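Local coordinates for carbon monoxide dehydrogenase (Thermococcus sp. AM4, PDB 6T7J), which probably catalyses the oxidation of carbon monoxide to carbon dioxide with ferredoxin as the likely electron acceptor, and is seen here in a nickel-free form, at residues Ile240-Pro245 / His269-Ser274; Asp102-Val107 / Met232-Leu237; Asn308-Leu311 / Gly315-Ile318. All blocks are in the same frame, centred on the assembly; numbering follows the deposited sequence.

Contact 1 of 3, residues Ile240-Pro245 / His269-Ser274; sequences ILFGTP and HNPILS. With MSK (Broken Fe4S4 cluster), chain F.
Phe242 meets Ile272 chiefly through one methyl, CD1. Ile272 CD1 lies 3.4 Å from Phe242 CE2 and 3.5 Å from Phe242 CZ, near the ring plane, so it abuts the ring edge while the two side chains cross at about a right angle. This edge is the tight part of the contact. Pro271 CG is looser against Phe242 CE2, at 4.2 Å and obliquely. Looser still is the side where the chain leaves the helix at Gly243 with positive phi; Phe242, Gly243 and Thr244 are partly exposed there. Phe242 CG stands beside the backbone N (chi1 -51°), a setting that carries the ring off the end of its helix to the isoleucine. Within the ring's own segment, Leu241 CB packs on one face, 4.0 Å above the centre of the Phe242 ring. With an alanine here, the edge that meets Ile272 CD1 would be gone, and the methyl would probably be left facing a gap. At the start of helix 271-281, Asn270 is the N-cap, its OD1 accepting a straight but weak bond from Ile272 N (3.3 Å, 170°). One residue earlier, His269 NE2 binds the iron FE1 of the broken cluster at 2.2 Å, and Cys305 SG is a second ligand of that iron. The contact thus sets the end of helix 212-242 against the start of helix 271-281, just beyond strand 261-268, with helices 81-115 and 304-314 packing around it.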
loop_
_atom_site.group_PDB
_atom_site.type_symbol
_atom_site.label_atom_id
_atom_site.label_comp_id
_atom_site.label_asym_id
_atom_site.label_seq_id
_atom_site.Cartn_x
_atom_site.Cartn_y
_atom_site.Cartn_z
ATOM N N ILE A 240 -14.027 23.355 10.263
ATOM C CA ILE A 240 -15.372 23.739 9.843
ATOM C C ILE A 240 -16.422 23.089 10.739
ATOM O O ILE A 240 -17.439 23.708 11.080
ATOM C CB ILE A 240 -15.586 23.379 8.360
ATOM C CG1 ILE A 240 -14.810 24.345 7.461
ATOM C CG2 ILE A 240 -17.069 23.383 7.999
ATOM C CD1 ILE A 240 -14.527 23.797 6.082
ATOM N N LEU A 241 -16.185 21.842 11.152
ATOM C CA LEU A 241 -17.185 21.108 11.921
ATOM C C LEU A 241 -17.140 21.453 13.405
ATOM O O LEU A 241 -18.191 21.589 14.039
ATOM C CB LEU A 241 -16.995 19.601 11.725
ATOM C CG LEU A 241 -17.609 18.959 10.476
ATOM C CD1 LEU A 241 -16.919 17.639 10.156
ATOM C CD2 LEU A 241 -19.107 18.749 10.649
ATOM N N PHE A 242 -15.945 21.596 13.983
ATOM C CA PHE A 242 -15.801 21.753 15.427
ATOM C C PHE A 242 -15.191 23.087 15.836
ATOM O O PHE A 242 -14.931 23.294 17.028
ATOM C CB PHE A 242 -14.959 20.610 16.004
ATOM C CG PHE A 242 -15.434 19.248 15.602
ATOM C CD1 PHE A 242 -16.692 18.801 15.970
ATOM C CD2 PHE A 242 -14.624 18.415 14.850
ATOM C CE1 PHE A 242 -17.133 17.548 15.599
ATOM C CE2 PHE A 242 -15.060 17.165 14.476
ATOM C CZ PHE A 242 -16.318 16.729 14.850
ATOM N N GLY A 243 -14.951 23.994 14.892
ATOM C CA GLY A 243 -14.419 25.299 15.234
ATOM C C GLY A 243 -12.933 25.429 14.976
ATOM O O GLY A 243 -12.163 24.504 15.252
ATOM N N THR A 244 -12.523 26.571 14.436
ATOM C CA THR A 244 -11.101 26.839 14.247
ATOM C C THR A 244 -10.460 27.137 15.598
ATOM O O THR A 244 -10.969 27.981 16.347
ATOM C CB THR A 244 -10.894 28.013 13.291
ATOM O OG1 THR A 244 -11.504 27.716 12.029
ATOM C CG2 THR A 244 -9.411 28.273 13.081
ATOM N N PRO A 245 -9.365 26.466 15.953
ATOM C CA PRO A 245 -8.764 26.681 17.274
ATOM C C PRO A 245 -8.340 28.128 17.490
ATOM O O PRO A 245 -7.814 28.788 16.591
ATOM C CB PRO A 245 -7.557 25.736 17.270
ATOM C CG PRO A 245 -7.931 24.661 16.301
ATOM C CD PRO A 245 -8.732 25.350 15.230
ATOM N N HIS A 269 -6.885 9.488 17.063
ATOM C CA HIS A 269 -6.612 10.515 16.063
ATOM C C HIS A 269 -7.840 11.278 15.569
ATOM O O HIS A 269 -7.770 12.495 15.381
ATOM C CB HIS A 269 -5.887 9.884 14.872
ATOM C CG HIS A 269 -4.405 9.788 15.060
ATOM N ND1 HIS A 269 -3.820 8.865 15.900
ATOM C CD2 HIS A 269 -3.391 10.512 14.532
ATOM C CE1 HIS A 269 -2.508 9.020 15.877
ATOM N NE2 HIS A 269 -2.222 10.014 15.054
ATOM N N ASN A 270 -8.961 10.593 15.338
ATOM C CA ASN A 270 -10.113 11.240 14.718
ATOM C C ASN A 270 -10.967 11.933 15.772
ATOM O O ASN A 270 -11.459 11.264 16.691
ATOM C CB ASN A 270 -10.953 10.235 13.951
ATOM C CG ASN A 270 -11.709 10.874 12.807
ATOM O OD1 ASN A 270 -12.178 12.003 12.924
ATOM N ND2 ASN A 270 -11.820 10.166 11.689
ATOM N N PRO A 271 -11.182 13.251 15.675
ATOM C CA PRO A 271 -11.975 13.953 16.695
ATOM C C PRO A 271 -13.478 13.763 16.572
ATOM O O PRO A 271 -14.204 14.189 17.484
ATOM C CB PRO A 271 -11.595 15.423 16.472
ATOM C CG PRO A 271 -11.268 15.496 15.022
ATOM C CD PRO A 271 -10.621 14.178 14.675
ATOM N N ILE A 272 -13.965 13.142 15.489
ATOM C CA ILE A 272 -15.396 12.866 15.352
ATOM C C ILE A 272 -15.905 12.129 16.581
ATOM O O ILE A 272 -17.039 12.339 17.032
ATOM C CB ILE A 272 -15.677 12.059 14.066
ATOM C CG1 ILE A 272 -15.062 12.708 12.820
ATOM C CG2 ILE A 272 -17.176 11.861 13.868
ATOM C CD1 ILE A 272 -15.071 14.213 12.791
ATOM N N LEU A 273 -15.069 11.261 17.147
ATOM C CA LEU A 273 -15.400 10.491 18.337
ATOM C C LEU A 273 -15.051 11.238 19.621
ATOM O O LEU A 273 -15.860 11.286 20.556
ATOM C CB LEU A 273 -14.670 9.145 18.295
ATOM C CG LEU A 273 -14.557 8.380 19.614
ATOM C CD1 LEU A 273 -15.874 7.690 19.933
ATOM C CD2 LEU A 273 -13.415 7.375 19.558
ATOM N N SER A 274 -13.856 11.835 19.674
ATOM C CA SER A 274 -13.354 12.378 20.932
ATOM C C SER A 274 -14.105 13.637 21.348
ATOM O O SER A 274 -14.329 13.856 22.542
ATOM C CB SER A 274 -11.855 12.659 20.823
ATOM O OG SER A 274 -11.592 13.687 19.884
HETATM S S1 MSK F . 0.133 10.290 17.535
HETATM S S3 MSK F . 2.054 9.724 14.697
HETATM S S4 MSK F . 3.266 8.766 17.761
HETATM S S5 MSK F . 2.698 12.047 16.848
HETATM FE FE1 MSK F . -0.661 11.398 15.732
HETATM FE FE2 MSK F . 2.286 10.628 18.349
HETATM FE FE3 MSK F . 3.747 10.083 16.096
HETATM FE FE4 MSK F . 1.464 8.712 16.590
#

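Contact 2 of 3, residues Asp102-Val107 / Met232-Leu237; sequences DHARDV and MMATYL
Ala104 and Ala234 meet where the two segments come closest: their CB atoms are 4.0 Å apart, and Ala104 CA and Ala234 CA are separated by just 4.4 Å. Methyl side chains on both helices permit this approach, and the segment axes pass 8.4 Å apart. On one flank Met233 reaches in with its terminal methyl, placing CE 4.0 Å from Ala104 CB. The chain is extended at chi2, then bends at chi3 (9°, nearly eclipsed), which turns CE toward the alanine. One helical turn further along both helices, Val107 CG1 lies 3.8 Å from Leu237 CB. This valine branch is anti to the backbone N (chi1 -172°), and the two side chains pass alongside each other in opposite directions. All five residues are buried, and no hydrogen bond joins the segments.

The next shell is apolar on one side and charged on another. Leu157 of helix 146-162 touches both Met233 and Leu237. The CB of Arg105 points away from segment 232-237, and its guanidinium grips Asp102 side-on, NE and NH1 both reaching OD1 at 2.9 Å, with the acceptor nearly in the guanidinium plane; this two-nitrogen grip limits rotation of the guanidinium. Arg105 also pairs with Asp194 and lies in cation-pi contact with Phe161, while Asp102 OD2 is hydrogen-bonded to His202 of the second subunit, so the salt bridge sits close to the dimer interface.

At segments 102-107 and 232-237 the two long helices, 81-115 and 212-242, run at 36° to each other, with an alanine pair at the closest point and larger apolar residues flanking it, consistent with the helical domain that, in carbon monoxide dehydrogenases, accompanies the two Rossmann-like domains.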
loop_
_atom_site.group_PDB
_atom_site.type_symbol
_atom_site.label_atom_id
_atom_site.label_comp_id
_atom_site.label_asym_id
_atom_site.label_seq_id
_atom_site.Cartn_x
_atom_site.Cartn_y
_atom_site.Cartn_z
ATOM N N ASP A 102 -7.269 8.059 5.129
ATOM C CA ASP A 102 -8.453 7.436 5.717
ATOM C C ASP A 102 -9.033 8.306 6.828
ATOM O O ASP A 102 -10.261 8.404 6.974
ATOM C CB ASP A 102 -8.109 6.043 6.238
ATOM C CG ASP A 102 -8.710 4.934 5.386
ATOM O OD1 ASP A 102 -9.282 5.244 4.319
ATOM O OD2 ASP A 102 -8.615 3.754 5.786
ATOM N N HIS A 103 -8.163 8.939 7.620
ATOM C CA HIS A 103 -8.612 9.950 8.577
ATOM C C HIS A 103 -9.444 11.030 7.880
ATOM O O HIS A 103 -10.594 11.318 8.267
ATOM C CB HIS A 103 -7.376 10.542 9.264
ATOM C CG HIS A 103 -7.671 11.482 10.391
ATOM N ND1 HIS A 103 -8.929 11.978 10.652
ATOM C CD2 HIS A 103 -6.851 12.028 11.321
ATOM C CE1 HIS A 103 -8.874 12.784 11.697
ATOM N NE2 HIS A 103 -7.625 12.832 12.122
ATOM N N ALA A 104 -8.871 11.630 6.833
ATOM C CA ALA A 104 -9.579 12.657 6.079
ATOM C C ALA A 104 -10.874 12.121 5.486
ATOM O O ALA A 104 -11.871 12.841 5.413
ATOM C CB ALA A 104 -8.678 13.208 4.977
ATOM N N ARG A 105 -10.879 10.858 5.054
ATOM C CA ARG A 105 -12.064 10.282 4.424
ATOM C C ARG A 105 -13.206 10.144 5.418
ATOM O O ARG A 105 -14.365 10.414 5.082
ATOM C CB ARG A 105 -11.721 8.924 3.811
ATOM C CG ARG A 105 -12.699 8.449 2.747
ATOM C CD ARG A 105 -12.554 6.955 2.495
ATOM N NE ARG A 105 -11.160 6.521 2.519
ATOM C CZ ARG A 105 -10.388 6.420 1.441
ATOM N NH1 ARG A 105 -9.130 6.018 1.558
ATOM N NH2 ARG A 105 -10.869 6.724 0.244
ATOM N N ASP A 106 -12.901 9.722 6.646
ATOM C CA ASP A 106 -13.939 9.653 7.671
ATOM C C ASP A 106 -14.499 11.040 7.980
ATOM O O ASP A 106 -15.727 11.220 8.094
ATOM C CB ASP A 106 -13.387 8.995 8.934
ATOM C CG ASP A 106 -13.127 7.511 8.746
ATOM O OD1 ASP A 106 -13.736 6.913 7.833
ATOM O OD2 ASP A 106 -12.313 6.944 9.505
ATOM N N VAL A 107 -13.620 12.040 8.105
ATOM C CA VAL A 107 -14.155 13.374 8.377
ATOM C C VAL A 107 -14.953 13.896 7.181
ATOM O O VAL A 107 -15.949 14.609 7.356
ATOM C CB VAL A 107 -13.041 14.355 8.786
ATOM C CG1 VAL A 107 -13.655 15.673 9.241
ATOM C CG2 VAL A 107 -12.200 13.759 9.899
ATOM N N MET A 232 -4.620 18.223 4.695
ATOM C CA MET A 232 -5.199 19.559 4.584
ATOM C C MET A 232 -6.719 19.507 4.689
ATOM O O MET A 232 -7.333 20.318 5.393
ATOM C CB MET A 232 -4.771 20.202 3.265
ATOM C CG MET A 232 -5.088 21.682 3.168
ATOM S SD MET A 232 -3.982 22.692 4.171
ATOM C CE MET A 232 -2.501 22.672 3.169
ATOM N N MET A 233 -7.343 18.561 3.980
ATOM C CA MET A 233 -8.788 18.387 4.087
ATOM C C MET A 233 -9.189 18.012 5.504
ATOM O O MET A 233 -10.182 18.527 6.031
ATOM C CB MET A 233 -9.268 17.317 3.111
ATOM C CG MET A 233 -9.470 17.791 1.683
ATOM S SD MET A 233 -9.925 16.421 0.600
ATOM C CE MET A 233 -10.193 15.134 1.806
ATOM N N ALA A 234 -8.439 17.105 6.131
ATOM C CA ALA A 234 -8.732 16.726 7.508
ATOM C C ALA A 234 -8.762 17.951 8.412
ATOM O O ALA A 234 -9.728 18.168 9.152
ATOM C CB ALA A 234 -7.703 15.710 8.005
ATOM N N THR A 235 -7.719 18.782 8.336
ATOM C CA THR A 235 -7.641 19.962 9.197
ATOM C C THR A 235 -8.767 20.945 8.894
ATOM O O THR A 235 -9.458 21.421 9.808
ATOM C CB THR A 235 -6.278 20.638 9.036
ATOM O OG1 THR A 235 -5.250 19.774 9.538
ATOM C CG2 THR A 235 -6.242 21.960 9.796
ATOM N N TYR A 236 -8.967 21.266 7.611
ATOM C CA TYR A 236 -9.967 22.265 7.244
ATOM C C TYR A 236 -11.369 21.818 7.635
ATOM O O TYR A 236 -12.157 22.613 8.161
ATOM C CB TYR A 236 -9.893 22.554 5.745
ATOM C CG TYR A 236 -9.211 23.862 5.400
ATOM C CD1 TYR A 236 -9.946 25.030 5.241
ATOM C CD2 TYR A 236 -7.832 23.926 5.229
ATOM C CE1 TYR A 236 -9.328 26.228 4.924
ATOM C CE2 TYR A 236 -7.206 25.121 4.911
ATOM C CZ TYR A 236 -7.959 26.268 4.760
ATOM O OH TYR A 236 -7.344 27.458 4.444
ATOM N N LEU A 237 -11.696 20.543 7.411
ATOM C CA LEU A 237 -13.031 20.059 7.743
ATOM C C LEU A 237 -13.221 19.904 9.245
ATOM O O LEU A 237 -14.323 20.143 9.751
ATOM C CB LEU A 237 -13.303 18.737 7.030
ATOM C CG LEU A 237 -13.509 18.858 5.519
ATOM C CD1 LEU A 237 -13.978 17.543 4.949
ATOM C CD2 LEU A 237 -14.496 19.963 5.190
#

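Contact 3 of 3, residues Asn308-Leu311 / Gly315-Ile318; sequences NEVL and GVPI
Backbone bonds between Leu311 and Gly315, and between Val310 and Val316, close the end of the helix. Gly315 N donates to Leu311 O at 3.1 Å, a 5→1 bond bent to 138°. Val316 N gives a straighter but longer and weak bond to Val310 O (3.3 Å, 163°); it reaches back six positions rather than the five of the 6→1 bond of a Schellman motif. Leu311 CA also makes a CA-H...O contact to Val316 O.

Two apolar contacts join the side chains. Val310 CG2 rests 3.7 Å from Val316 CB, the two valines crossing obliquely, and Leu311 CD2 lies more loosely, 4.4 Å from Ile318 CG2.

Carbon also packs against oxygen. Leu311 CD1 sits 3.3 Å from Val316 O, and Ile318 CD1 comes within 3.4 Å of Asn308 OD1; CG1 of Ile318, anti to the backbone N (chi1 -164°), directs that arm to the helix. The polar end of Asn308 is engaged elsewhere, OD1 being hydrogen-bonded to His518.

Gly315, with positive phi, ends helix 304-314 and turns the chain toward strand 318-320. This is the exit turn of a beta-alpha-beta crossover from strand 297-303, in the six-stranded parallel sheet of a Rossmann-like domain.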
loop_
_atom_site.group_PDB
_atom_site.type_symbol
_atom_site.label_atom_id
_atom_site.label_comp_id
_atom_site.label_asym_id
_atom_site.label_seq_id
_atom_site.Cartn_x
_atom_site.Cartn_y
_atom_site.Cartn_z
ATOM N N ASN A 308 -4.783 15.987 21.325
ATOM C CA ASN A 308 -4.414 17.320 20.861
ATOM C C ASN A 308 -5.608 18.037 20.242
ATOM O O ASN A 308 -5.763 19.250 20.410
ATOM C CB ASN A 308 -3.265 17.235 19.858
ATOM C CG ASN A 308 -1.908 17.172 20.529
ATOM O OD1 ASN A 308 -1.660 17.861 21.520
ATOM N ND2 ASN A 308 -1.022 16.340 19.994
ATOM N N GLU A 309 -6.458 17.306 19.520
ATOM C CA GLU A 309 -7.653 17.914 18.937
ATOM C C GLU A 309 -8.566 18.468 20.024
ATOM O O GLU A 309 -8.972 19.641 19.982
ATOM C CB GLU A 309 -8.409 16.897 18.075
ATOM C CG GLU A 309 -7.581 16.222 16.993
ATOM C CD GLU A 309 -7.509 17.027 15.710
ATOM O OE1 GLU A 309 -7.976 18.186 15.702
ATOM O OE2 GLU A 309 -6.983 16.498 14.707
ATOM N N VAL A 310 -8.895 17.632 21.016
ATOM C CA VAL A 310 -9.787 18.101 22.075
ATOM C C VAL A 310 -9.108 19.170 22.928
ATOM O O VAL A 310 -9.782 20.038 23.493
ATOM C CB VAL A 310 -10.299 16.927 22.933
ATOM C CG1 VAL A 310 -11.216 16.042 22.110
ATOM C CG2 VAL A 310 -9.149 16.125 23.508
ATOM N N LEU A 311 -7.776 19.156 23.007
ATOM C CA LEU A 311 -7.061 20.194 23.740
ATOM C C LEU A 311 -7.143 21.530 23.014
ATOM O O LEU A 311 -7.421 22.567 23.627
ATOM C CB LEU A 311 -5.603 19.776 23.939
ATOM C CG LEU A 311 -4.612 20.859 24.368
ATOM C CD1 LEU A 311 -4.739 21.118 25.854
ATOM C CD2 LEU A 311 -3.185 20.461 24.016
ATOM N N GLY A 315 -10.047 22.687 25.348
ATOM C CA GLY A 315 -9.263 22.837 26.555
ATOM C C GLY A 315 -9.159 21.581 27.383
ATOM O O GLY A 315 -8.837 21.659 28.573
ATOM N N VAL A 316 -9.433 20.422 26.792
ATOM C CA VAL A 316 -9.324 19.155 27.522
ATOM C C VAL A 316 -7.870 18.937 27.923
ATOM O O VAL A 316 -6.966 19.085 27.078
ATOM C CB VAL A 316 -9.838 17.989 26.659
ATOM C CG1 VAL A 316 -9.636 16.662 27.372
ATOM C CG2 VAL A 316 -11.303 18.196 26.299
ATOM N N PRO A 317 -7.580 18.602 29.181
ATOM C CA PRO A 317 -6.187 18.364 29.572
ATOM C C PRO A 317 -5.614 17.158 28.843
ATOM O O PRO A 317 -6.294 16.150 28.637
ATOM C CB PRO A 317 -6.277 18.123 31.083
ATOM C CG PRO A 317 -7.683 17.672 31.313
ATOM C CD PRO A 317 -8.513 18.414 30.306
ATOM N N ILE A 318 -4.354 17.272 28.438
ATOM C CA ILE A 318 -3.660 16.202 27.734
ATOM C C ILE A 318 -2.762 15.478 28.731
ATOM O O ILE A 318 -2.007 16.110 29.481
ATOM C CB ILE A 318 -2.879 16.745 26.519
ATOM C CG1 ILE A 318 -2.498 15.612 25.567
ATOM C CG2 ILE A 318 -1.663 17.576 26.927
ATOM C CD1 ILE A 318 -2.736 15.954 24.113
#

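Overall arrangement
Contact 1 is the middle member of the group, its centre about 10 Å from that of contact 2 and about 11 Å from that of contact 3; the centres of the latter two are about 18 Å apart and they do not touch. Asn270 bridges to contact 2, with OD1 3.5 Å from Val107 CG2, and helix 212-242 runs through both. Toward contact 3, Ser274 OG packs 3.3 Å from Val310 CG1. Distance to the broken cluster grades the three: contact 1 supplies a ligand, the side chain of Asn308 lies about 6 Å away, and that of Ala234 about 11 Å. Cys305, the other ligand of that iron, lies in the first turn of helix 304-314, whose exit contact 3 closes.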